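Local coordinates for protein glucosamine kinase (Streptacidiphilus jiangxiensis, PDB 6HWJ) that catalyses the ATP-dependent phosphorylation of D-glucosamine to D-glucosamine 6-phosphate, using two magnesium ions per subunit, and acts to a lesser extent on glucose, at residues H298-V303 against G320-P325; T292-V297 against R332-L337; G341-L346 against P400-Q405. All blocks are in the same frame, centred on the assembly; numbering follows the deposited sequence.

The three contacts lie beside one another in the part of the fold that carries the glucosamine-binding Asp300, with contact centres 12 to 14 Å apart. Contact 1 holds Asp300, whose side chain lies about 4 Å from that of the magnesium ligand Asp317 and about 5 Å from a bound magnesium ion. Contact 2 pairs the chain leading into that loop with the chain entering helix 335-356, so contact 1 falls between its two segments in sequence. Contact 3 uses a later part of helix 335-356, packed against helix 398-416, whose Gln405 belongs to the inferred specificity motif. Phe301 CE2 packs at 3.4 Å on Met342 CE, joining contacts 1 and 3.

Contact 1. Residues H298-V303 against G320-P325; sequences HGDFHV and GNPVLP
Gly299 and Asp300 meet Gly320, Asn321 and Pro322 by close packing and through water, with no direct hydrogen bond between the two loops. In the packing, Gly299 O lies 3.2 Å from Asn321 CB. Asp300 CB points toward the other loop and rests against Gly320 O, 3.7 Å away. With CG anti to the backbone N (chi1 -175°), the Asp300 carboxylate is carried past Gly320 to Pro322, the two side chains crossing at about a right angle, with Asp300 OD2 3.7 Å from Pro322 CD.

Two waters supply the polar links. One donates to His298 O (2.8 Å) and accepts from Gly320 N (2.8 Å), joining the backbones. The other donates both to Asp300 OD2 (2.9 Å) and to Gly320 O (3.0 Å), thereby tying the glucosamine-binding carboxylate to the opposite main chain.

Bonds inside each loop fix its shape. Asp300 N donates to His298 ND1 at 3.1 Å, nearly in the imidazole plane, while His298 NE2 is held by Val316 O. Asn321 OD1 accepts from Val323 N from above its carbonyl plane, an Asx turn placed over a type I turn from Asn321 to Leu324.

The sequence HGDFH and its place shortly before the magnesium ligand Gln305 are consistent with the catalytic loop of aminoglycoside-phosphotransferase-like kinases. Asp338 of helix 335-356 grips the backbone N of both His298 and Gly299; helix 212-234 packs on His298 and Phe301, and strand 312-315 reaches the same two rings through Val315.

Contact 2. Residues T292-V297 against R332-L337; sequences TPLIDV and RQPAAL
Ile295 and Gln333 form an antiparallel hydrogen-bonded pair at one edge of a small three-stranded sheet, strand 293-295 lying between strands 239-240 and 333-334. The evidence is reciprocal: Ile295 N donates to Gln333 O at 2.9 Å, and Gln333 N donates to Ile295 O at 3.0 Å. Gln333 O also receives a CA-H...O contact from Leu294 CA, 3.4 Å away. The pairing is brief: strand 333-334 is only weakly bonded, and the touching parts run 94° apart end to end.

At one end a salt bridge extends the pairing. The Arg332 chain, extended from CG to NE, runs beside Ile295 and brings NE to Asp296 OD1 at 3.1 Å. The carboxylate oxygen sits at the guanidinium edge, in its plane, yet NE meets it from above the carboxylate plane; the two planes are 53° apart. Asp296 OD2 has a second cation in Arg236, and Arg332 NH1 reaches Thr239 OG1, so the charged group also touches strand 239-240.

In the fold, this sheet sits where the chain leaves strand 293-295 for the HGDFH loop and where strand 333-334 passes directly into helix 335-356. A water marks that junction, donating to Pro293 O and accepting from Ala335 N at 2.8 Å.

Apolar groups fill the flanks. Leu294 lies alongside Pro334, pointing the same way, its CD2 3.6 Å from Pro334 CD. On another side, Ile295 CD1 touches Ala335 CB at 3.9 Å. Val297 straddles the Gln333 backbone and side chain: CG1 approaches Gln333 O, while CG2 lies 3.8 Å from Gln333 CB. Beyond this, Gln333 NE2 hydrogen-bonds a bound bis-tris molecule, probably from the crystallisation liquor, and Trp249 of helix 243-263 packs on Leu294 and Pro334.

Contact 3. Residues G341-L346 against P400-Q405; sequences GMTASL and PLRYAQ
Arg402 has CG anti to its own backbone N and then bends at chi2 (62°), a course that lays its guanidinium flat against the turn at Thr343 and Ala344. Gln405 bends likewise at chi2 (-78°), bringing its amide beside Gly341. The packing over the guanidinium face is direct: Ala344 CA lies 3.5 Å above the centre of the guanidinium plane, and Ala344 CB is 3.5 Å from Arg402 NE. Next to it, Arg402 NH2 stands 3.8 Å from Thr343 OG1, too far for a bond; that hydroxyl turns back to Val339 O.

One turn earlier on helix 335-356, Gly341 CA packs on Gln405 NE2 at 3.8 Å, where glycine presents only backbone. A water donates to Gly341 O at 2.6 Å and, weakly, to Gln405 OE1 at 3.5 Å. The small residues Gly341 and Ala344 thus face the two long polar chains, and the axes of segments 341-346 and 400-405 come within 9.7 Å, at a signed crossing angle of -50°. The contact joins helix 335-356 to helix 398-416, whose Gln405 begins the inferred specificity motif, its side chain about 5 Å from that of the glucosamine-binding Glu409.

No hydrogen bond links the two segments directly. The buried guanidinium is instead salt-bridged to Glu406 and Asp347 and hydrogen-bonded to Gln373; the two carboxylates would probably offset its charge, while one face serves as a packing surface for the neighbouring helix.

Contact 1. Residues H298-V303 against G320-P325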
loop_
_atom_site.group_PDB
_atom_site.type_symbol
_atom_site.label_atom_id
_atom_site.label_comp_id
_atom_site.label_asym_id
_atom_site.label_seq_id
_atom_site.Cartn_x
_atom_site.Cartn_y
_atom_site.Cartn_z
ATOM N N HIS A 298 -6.079 -4.545 -0.999
ATOM C CA HIS A 298 -5.104 -3.481 -0.770
ATOM C C HIS A 298 -3.837 -4.051 -0.146
ATOM O O HIS A 298 -2.724 -3.836 -0.653
ATOM C CB HIS A 298 -5.702 -2.384 0.132
ATOM C CG HIS A 298 -4.787 -1.223 0.356
ATOM N ND1 HIS A 298 -3.688 -1.288 1.192
ATOM C CD2 HIS A 298 -4.790 0.037 -0.171
ATOM C CE1 HIS A 298 -3.052 -0.122 1.173
ATOM N NE2 HIS A 298 -3.699 0.699 0.353
ATOM N N GLY A 299 -3.978 -4.763 0.974
ATOM C CA GLY A 299 -2.893 -5.550 1.526
ATOM C C GLY A 299 -2.020 -4.836 2.534
ATOM O O GLY A 299 -1.173 -5.484 3.160
ATOM N N ASP A 300 -2.196 -3.536 2.707
ATOM C CA ASP A 300 -1.440 -2.778 3.708
ATOM C C ASP A 300 -2.335 -1.632 4.162
ATOM O O ASP A 300 -1.965 -0.455 4.108
ATOM C CB ASP A 300 -0.108 -2.298 3.138
ATOM C CG ASP A 300 0.769 -1.620 4.181
ATOM O OD1 ASP A 300 0.652 -1.957 5.370
ATOM O OD2 ASP A 300 1.563 -0.739 3.791
ATOM N N PHE A 301 -3.547 -1.982 4.587
ATOM C CA PHE A 301 -4.671 -1.052 4.678
ATOM C C PHE A 301 -4.788 -0.546 6.102
ATOM O O PHE A 301 -4.942 -1.342 7.038
ATOM C CB PHE A 301 -5.947 -1.769 4.220
ATOM C CG PHE A 301 -7.083 -0.853 3.870
ATOM C CD1 PHE A 301 -6.938 0.136 2.915
ATOM C CD2 PHE A 301 -8.312 -1.018 4.467
ATOM C CE1 PHE A 301 -7.990 0.959 2.594
ATOM C CE2 PHE A 301 -9.369 -0.183 4.143
ATOM C CZ PHE A 301 -9.200 0.800 3.195
ATOM N N HIS A 302 -4.724 0.774 6.264
ATOM C CA HIS A 302 -4.831 1.418 7.570
ATOM C C HIS A 302 -5.056 2.902 7.318
ATOM O O HIS A 302 -4.999 3.371 6.173
ATOM C CB HIS A 302 -3.585 1.158 8.426
ATOM C CG HIS A 302 -2.308 1.612 7.796
ATOM N ND1 HIS A 302 -1.902 2.921 7.807
ATOM C CD2 HIS A 302 -1.336 0.923 7.145
ATOM C CE1 HIS A 302 -0.734 3.027 7.188
ATOM N NE2 HIS A 302 -0.371 1.826 6.772
ATOM N N VAL A 303 -5.308 3.648 8.399
ATOM C CA VAL A 303 -5.741 5.039 8.222
ATOM C C VAL A 303 -4.653 5.872 7.579
ATOM O O VAL A 303 -4.934 6.909 6.981
ATOM C CB VAL A 303 -6.176 5.686 9.561
ATOM C CG1 VAL A 303 -7.287 4.900 10.194
ATOM C CG2 VAL A 303 -4.974 5.844 10.497
ATOM N N GLY A 320 1.304 -3.499 -1.712
ATOM C CA GLY A 320 1.171 -4.712 -0.928
ATOM C C GLY A 320 1.838 -4.629 0.436
ATOM O O GLY A 320 2.468 -3.641 0.813
ATOM N N ASN A 321 1.702 -5.726 1.178
ATOM C CA ASN A 321 2.206 -5.796 2.552
ATOM C C ASN A 321 3.726 -5.855 2.559
ATOM O O ASN A 321 4.300 -6.833 2.059
ATOM C CB ASN A 321 1.615 -7.017 3.243
ATOM C CG ASN A 321 2.019 -7.114 4.696
ATOM O OD1 ASN A 321 2.717 -6.250 5.216
ATOM N ND2 ASN A 321 1.567 -8.173 5.365
ATOM N N PRO A 322 4.415 -4.849 3.110
ATOM C CA PRO A 322 5.875 -4.805 2.997
ATOM C C PRO A 322 6.604 -5.825 3.859
ATOM O O PRO A 322 7.827 -5.975 3.690
ATOM C CB PRO A 322 6.223 -3.372 3.434
ATOM C CG PRO A 322 5.114 -2.993 4.359
ATOM C CD PRO A 322 3.877 -3.680 3.840
ATOM N N VAL A 323 5.914 -6.521 4.763
ATOM C CA VAL A 323 6.560 -7.569 5.541
ATOM C C VAL A 323 6.560 -8.911 4.819
ATOM O O VAL A 323 7.346 -9.797 5.179
ATOM C CB VAL A 323 5.896 -7.729 6.923
ATOM C CG1 VAL A 323 5.778 -6.378 7.611
ATOM C CG2 VAL A 323 4.547 -8.406 6.795
ATOM N N LEU A 324 5.697 -9.096 3.815
ATOM C CA LEU A 324 5.743 -10.297 3.004
ATOM C C LEU A 324 6.925 -10.230 2.043
ATOM O O LEU A 324 7.358 -9.136 1.670
ATOM C CB LEU A 324 4.454 -10.457 2.213
ATOM C CG LEU A 324 3.217 -11.005 2.928
ATOM C CD1 LEU A 324 2.008 -10.942 2.009
ATOM C CD2 LEU A 324 3.456 -12.431 3.385
ATOM N N PRO A 325 7.474 -11.381 1.634
ATOM C CA PRO A 325 8.455 -11.366 0.548
ATOM C C PRO A 325 7.899 -10.613 -0.650
ATOM O O PRO A 325 6.696 -10.628 -0.910
ATOM C CB PRO A 325 8.672 -12.850 0.231
ATOM C CG PRO A 325 8.291 -13.559 1.479
ATOM C CD PRO A 325 7.197 -12.747 2.108
HETATM O O HOH W 1 -0.686 -1.967 -0.465
HETATM O O HOH W 2 2.439 -0.668 0.990
#

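Contact 2. Residues T292-V297 against R332-L337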
loop_
_atom_site.group_PDB
_atom_site.type_symbol
_atom_site.label_atom_id
_atom_site.label_comp_id
_atom_site.label_asym_id
_atom_site.label_seq_id
_atom_site.Cartn_x
_atom_site.Cartn_y
_atom_site.Cartn_z
ATOM N N THR A 292 -12.542 -20.250 2.009
ATOM C CA THR A 292 -12.898 -18.843 2.138
ATOM C C THR A 292 -12.336 -18.069 0.948
ATOM O O THR A 292 -11.239 -18.380 0.468
ATOM C CB THR A 292 -12.366 -18.279 3.460
ATOM O OG1 THR A 292 -12.970 -17.008 3.717
ATOM C CG2 THR A 292 -10.855 -18.118 3.425
ATOM N N PRO A 293 -13.065 -17.081 0.429
ATOM C CA PRO A 293 -12.662 -16.454 -0.842
ATOM C C PRO A 293 -11.480 -15.514 -0.678
ATOM O O PRO A 293 -11.460 -14.665 0.220
ATOM C CB PRO A 293 -13.922 -15.694 -1.284
ATOM C CG PRO A 293 -14.624 -15.378 -0.000
ATOM C CD PRO A 293 -14.366 -16.571 0.911
ATOM N N LEU A 294 -10.499 -15.662 -1.563
ATOM C CA LEU A 294 -9.390 -14.711 -1.678
ATOM C C LEU A 294 -9.584 -13.857 -2.929
ATOM O O LEU A 294 -9.950 -14.381 -3.994
ATOM C CB LEU A 294 -8.048 -15.429 -1.752
ATOM C CG LEU A 294 -7.841 -16.576 -0.740
ATOM C CD1 LEU A 294 -6.518 -17.303 -1.012
ATOM C CD2 LEU A 294 -7.895 -16.016 0.663
ATOM N N ILE A 295 -9.332 -12.554 -2.793
ATOM C CA ILE A 295 -9.461 -11.589 -3.882
ATOM C C ILE A 295 -8.212 -10.711 -3.915
ATOM O O ILE A 295 -7.386 -10.734 -3.006
ATOM C CB ILE A 295 -10.720 -10.698 -3.746
ATOM C CG1 ILE A 295 -10.689 -9.908 -2.445
ATOM C CG2 ILE A 295 -12.005 -11.550 -3.825
ATOM C CD1 ILE A 295 -11.668 -8.743 -2.412
ATOM N N ASP A 296 -8.081 -9.934 -4.983
ATOM C CA ASP A 296 -7.124 -8.826 -4.990
ATOM C C ASP A 296 -7.498 -7.851 -3.872
ATOM O O ASP A 296 -8.639 -7.373 -3.816
ATOM C CB ASP A 296 -7.154 -8.105 -6.347
ATOM C CG ASP A 296 -6.679 -8.984 -7.502
ATOM O OD1 ASP A 296 -6.231 -10.130 -7.283
ATOM O OD2 ASP A 296 -6.782 -8.530 -8.654
ATOM N N VAL A 297 -6.553 -7.557 -2.981
ATOM C CA VAL A 297 -6.812 -6.697 -1.841
ATOM C C VAL A 297 -5.830 -5.522 -1.870
ATOM O O VAL A 297 -4.889 -5.490 -2.655
ATOM C CB VAL A 297 -6.714 -7.440 -0.490
ATOM C CG1 VAL A 297 -7.783 -8.524 -0.381
ATOM C CG2 VAL A 297 -5.326 -8.033 -0.282
ATOM N N ARG A 332 -3.440 -12.946 -3.884
ATOM C CA ARG A 332 -4.760 -12.688 -3.335
ATOM C C ARG A 332 -4.826 -13.088 -1.869
ATOM O O ARG A 332 -4.147 -14.018 -1.426
ATOM C CB ARG A 332 -5.813 -13.437 -4.135
ATOM C CG ARG A 332 -5.911 -12.974 -5.562
ATOM C CD ARG A 332 -6.961 -13.752 -6.332
ATOM N NE ARG A 332 -7.376 -13.038 -7.546
ATOM C CZ ARG A 332 -8.124 -13.571 -8.509
ATOM N NH1 ARG A 332 -8.541 -14.813 -8.415
ATOM N NH2 ARG A 332 -8.445 -12.848 -9.565
ATOM N N GLN A 333 -5.660 -12.369 -1.119
ATOM C CA GLN A 333 -5.838 -12.556 0.313
ATOM C C GLN A 333 -7.325 -12.422 0.638
ATOM O O GLN A 333 -8.099 -11.939 -0.204
ATOM C CB GLN A 333 -5.044 -11.513 1.102
ATOM C CG GLN A 333 -3.532 -11.455 0.787
ATOM C CD GLN A 333 -2.778 -12.660 1.321
ATOM O OE1 GLN A 333 -3.343 -13.492 2.020
ATOM N NE2 GLN A 333 -1.488 -12.750 0.994
ATOM N N PRO A 334 -7.758 -12.775 1.855
ATOM C CA PRO A 334 -9.149 -12.503 2.241
ATOM C C PRO A 334 -9.410 -11.005 2.323
ATOM O O PRO A 334 -8.588 -10.247 2.826
ATOM C CB PRO A 334 -9.282 -13.153 3.625
ATOM C CG PRO A 334 -8.066 -14.024 3.770
ATOM C CD PRO A 334 -6.990 -13.363 2.962
ATOM N N ALA A 335 -10.586 -10.594 1.858
ATOM C CA ALA A 335 -11.005 -9.208 2.026
ATOM C C ALA A 335 -11.026 -8.813 3.498
ATOM O O ALA A 335 -10.726 -7.657 3.840
ATOM C CB ALA A 335 -12.385 -8.992 1.398
ATOM N N ALA A 336 -11.340 -9.754 4.386
ATOM C CA ALA A 336 -11.353 -9.448 5.805
ATOM C C ALA A 336 -9.997 -8.965 6.301
ATOM O O ALA A 336 -9.928 -8.292 7.338
ATOM C CB ALA A 336 -11.800 -10.669 6.607
ATOM N N LEU A 337 -8.913 -9.289 5.594
ATOM C CA LEU A 337 -7.608 -8.773 5.974
ATOM C C LEU A 337 -7.577 -7.246 5.924
ATOM O O LEU A 337 -7.096 -6.590 6.860
ATOM C CB LEU A 337 -6.527 -9.363 5.062
ATOM C CG LEU A 337 -5.121 -8.821 5.329
ATOM C CD1 LEU A 337 -4.602 -9.326 6.677
ATOM C CD2 LEU A 337 -4.150 -9.232 4.202
HETATM O O HOH W 3 -12.176 -12.195 0.148
#

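Contact 3. Residues G341-L346 against P400-Q405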
loop_
_atom_site.group_PDB
_atom_site.type_symbol
_atom_site.label_atom_id
_atom_site.label_comp_id
_atom_site.label_asym_id
_atom_site.label_seq_id
_atom_site.Cartn_x
_atom_site.Cartn_y
_atom_site.Cartn_z
ATOM N N GLY A 341 -7.326 -4.667 9.161
ATOM C CA GLY A 341 -6.294 -3.627 9.117
ATOM C C GLY A 341 -6.861 -2.252 9.446
ATOM O O GLY A 341 -6.290 -1.506 10.242
ATOM N N MET A 342 -8.015 -1.919 8.879
ATOM C CA MET A 342 -8.597 -0.601 9.117
ATOM C C MET A 342 -9.239 -0.510 10.496
ATOM O O MET A 342 -9.061 0.495 11.187
ATOM C CB MET A 342 -9.612 -0.253 8.023
ATOM C CG MET A 342 -10.096 1.184 8.071
ATOM S SD MET A 342 -8.748 2.394 7.984
ATOM C CE MET A 342 -8.234 2.220 6.276
ATOM N N THR A 343 -9.953 -1.552 10.941
ATOM C CA THR A 343 -10.582 -1.473 12.259
ATOM C C THR A 343 -9.523 -1.461 13.358
ATOM O O THR A 343 -9.675 -0.752 14.357
ATOM C CB THR A 343 -11.565 -2.627 12.495
ATOM O OG1 THR A 343 -10.885 -3.882 12.373
ATOM C CG2 THR A 343 -12.717 -2.573 11.503
ATOM N N ALA A 344 -8.461 -2.264 13.210
ATOM C CA ALA A 344 -7.336 -2.166 14.132
ATOM C C ALA A 344 -6.756 -0.746 14.127
ATOM O O ALA A 344 -6.498 -0.159 15.185
ATOM C CB ALA A 344 -6.250 -3.170 13.752
ATOM N N SER A 345 -6.529 -0.189 12.932
ATOM C CA SER A 345 -5.976 1.156 12.818
ATOM C C SER A 345 -6.852 2.191 13.535
ATOM O O SER A 345 -6.338 3.078 14.224
ATOM C CB SER A 345 -5.821 1.518 11.341
ATOM O OG SER A 345 -5.063 2.694 11.176
ATOM N N LEU A 346 -8.172 2.078 13.400
ATOM C CA LEU A 346 -9.077 3.004 14.078
ATOM C C LEU A 346 -8.965 2.871 15.589
ATOM O O LEU A 346 -8.940 3.875 16.314
ATOM C CB LEU A 346 -10.515 2.760 13.636
ATOM C CG LEU A 346 -10.804 3.150 12.174
ATOM C CD1 LEU A 346 -12.164 2.682 11.740
ATOM C CD2 LEU A 346 -10.672 4.649 11.983
ATOM N N PRO A 400 -9.467 -14.036 14.399
ATOM C CA PRO A 400 -8.067 -14.463 14.217
ATOM C C PRO A 400 -7.197 -13.433 13.518
ATOM O O PRO A 400 -6.055 -13.223 13.938
ATOM C CB PRO A 400 -8.190 -15.767 13.415
ATOM C CG PRO A 400 -9.582 -15.801 12.874
ATOM C CD PRO A 400 -10.428 -15.007 13.856
ATOM N N LEU A 401 -7.685 -12.786 12.446
ATOM C CA LEU A 401 -6.854 -11.817 11.741
ATOM C C LEU A 401 -6.646 -10.549 12.566
ATOM O O LEU A 401 -5.574 -9.929 12.504
ATOM C CB LEU A 401 -7.469 -11.473 10.393
ATOM C CG LEU A 401 -7.512 -12.552 9.317
ATOM C CD1 LEU A 401 -7.958 -11.948 7.977
ATOM C CD2 LEU A 401 -6.158 -13.248 9.166
ATOM N N ARG A 402 -7.646 -10.138 13.344
ATOM C CA ARG A 402 -7.460 -8.964 14.191
ATOM C C ARG A 402 -6.402 -9.226 15.254
ATOM O O ARG A 402 -5.503 -8.404 15.468
ATOM C CB ARG A 402 -8.787 -8.545 14.823
ATOM C CG ARG A 402 -8.660 -7.410 15.819
ATOM C CD ARG A 402 -8.126 -6.114 15.165
ATOM N NE ARG A 402 -7.932 -5.073 16.169
ATOM C CZ ARG A 402 -8.902 -4.269 16.610
ATOM N NH1 ARG A 402 -8.640 -3.376 17.549
ATOM N NH2 ARG A 402 -10.121 -4.352 16.100
ATOM N N TYR A 403 -6.476 -10.386 15.921
ATOM C CA TYR A 403 -5.458 -10.716 16.899
ATOM C C TYR A 403 -4.077 -10.636 16.263
ATOM O O TYR A 403 -3.148 -10.080 16.848
ATOM C CB TYR A 403 -5.714 -12.113 17.486
ATOM C CG TYR A 403 -6.878 -12.205 18.464
ATOM C CD1 TYR A 403 -7.593 -11.076 18.849
ATOM C CD2 TYR A 403 -7.246 -13.428 19.019
ATOM C CE1 TYR A 403 -8.652 -11.170 19.755
ATOM C CE2 TYR A 403 -8.287 -13.524 19.921
ATOM C CZ TYR A 403 -8.992 -12.389 20.281
ATOM O OH TYR A 403 -10.043 -12.490 21.179
ATOM N N ALA A 404 -3.925 -11.189 15.053
ATOM C CA ALA A 404 -2.626 -11.182 14.388
ATOM C C ALA A 404 -2.164 -9.755 14.090
ATOM O O ALA A 404 -0.960 -9.469 14.119
ATOM C CB ALA A 404 -2.704 -11.991 13.097
ATOM N N GLN A 405 -3.101 -8.859 13.793
ATOM C CA GLN A 405 -2.744 -7.461 13.578
ATOM C C GLN A 405 -2.134 -6.871 14.840
ATOM O O GLN A 405 -1.098 -6.198 14.789
ATOM C CB GLN A 405 -3.967 -6.651 13.156
ATOM C CG GLN A 405 -4.483 -6.924 11.767
ATOM C CD GLN A 405 -3.652 -6.253 10.681
ATOM O OE1 GLN A 405 -2.765 -5.437 10.965
ATOM N NE2 GLN A 405 -3.938 -6.596 9.430
HETATM O O HOH W 4 -3.878 -2.147 10.910
#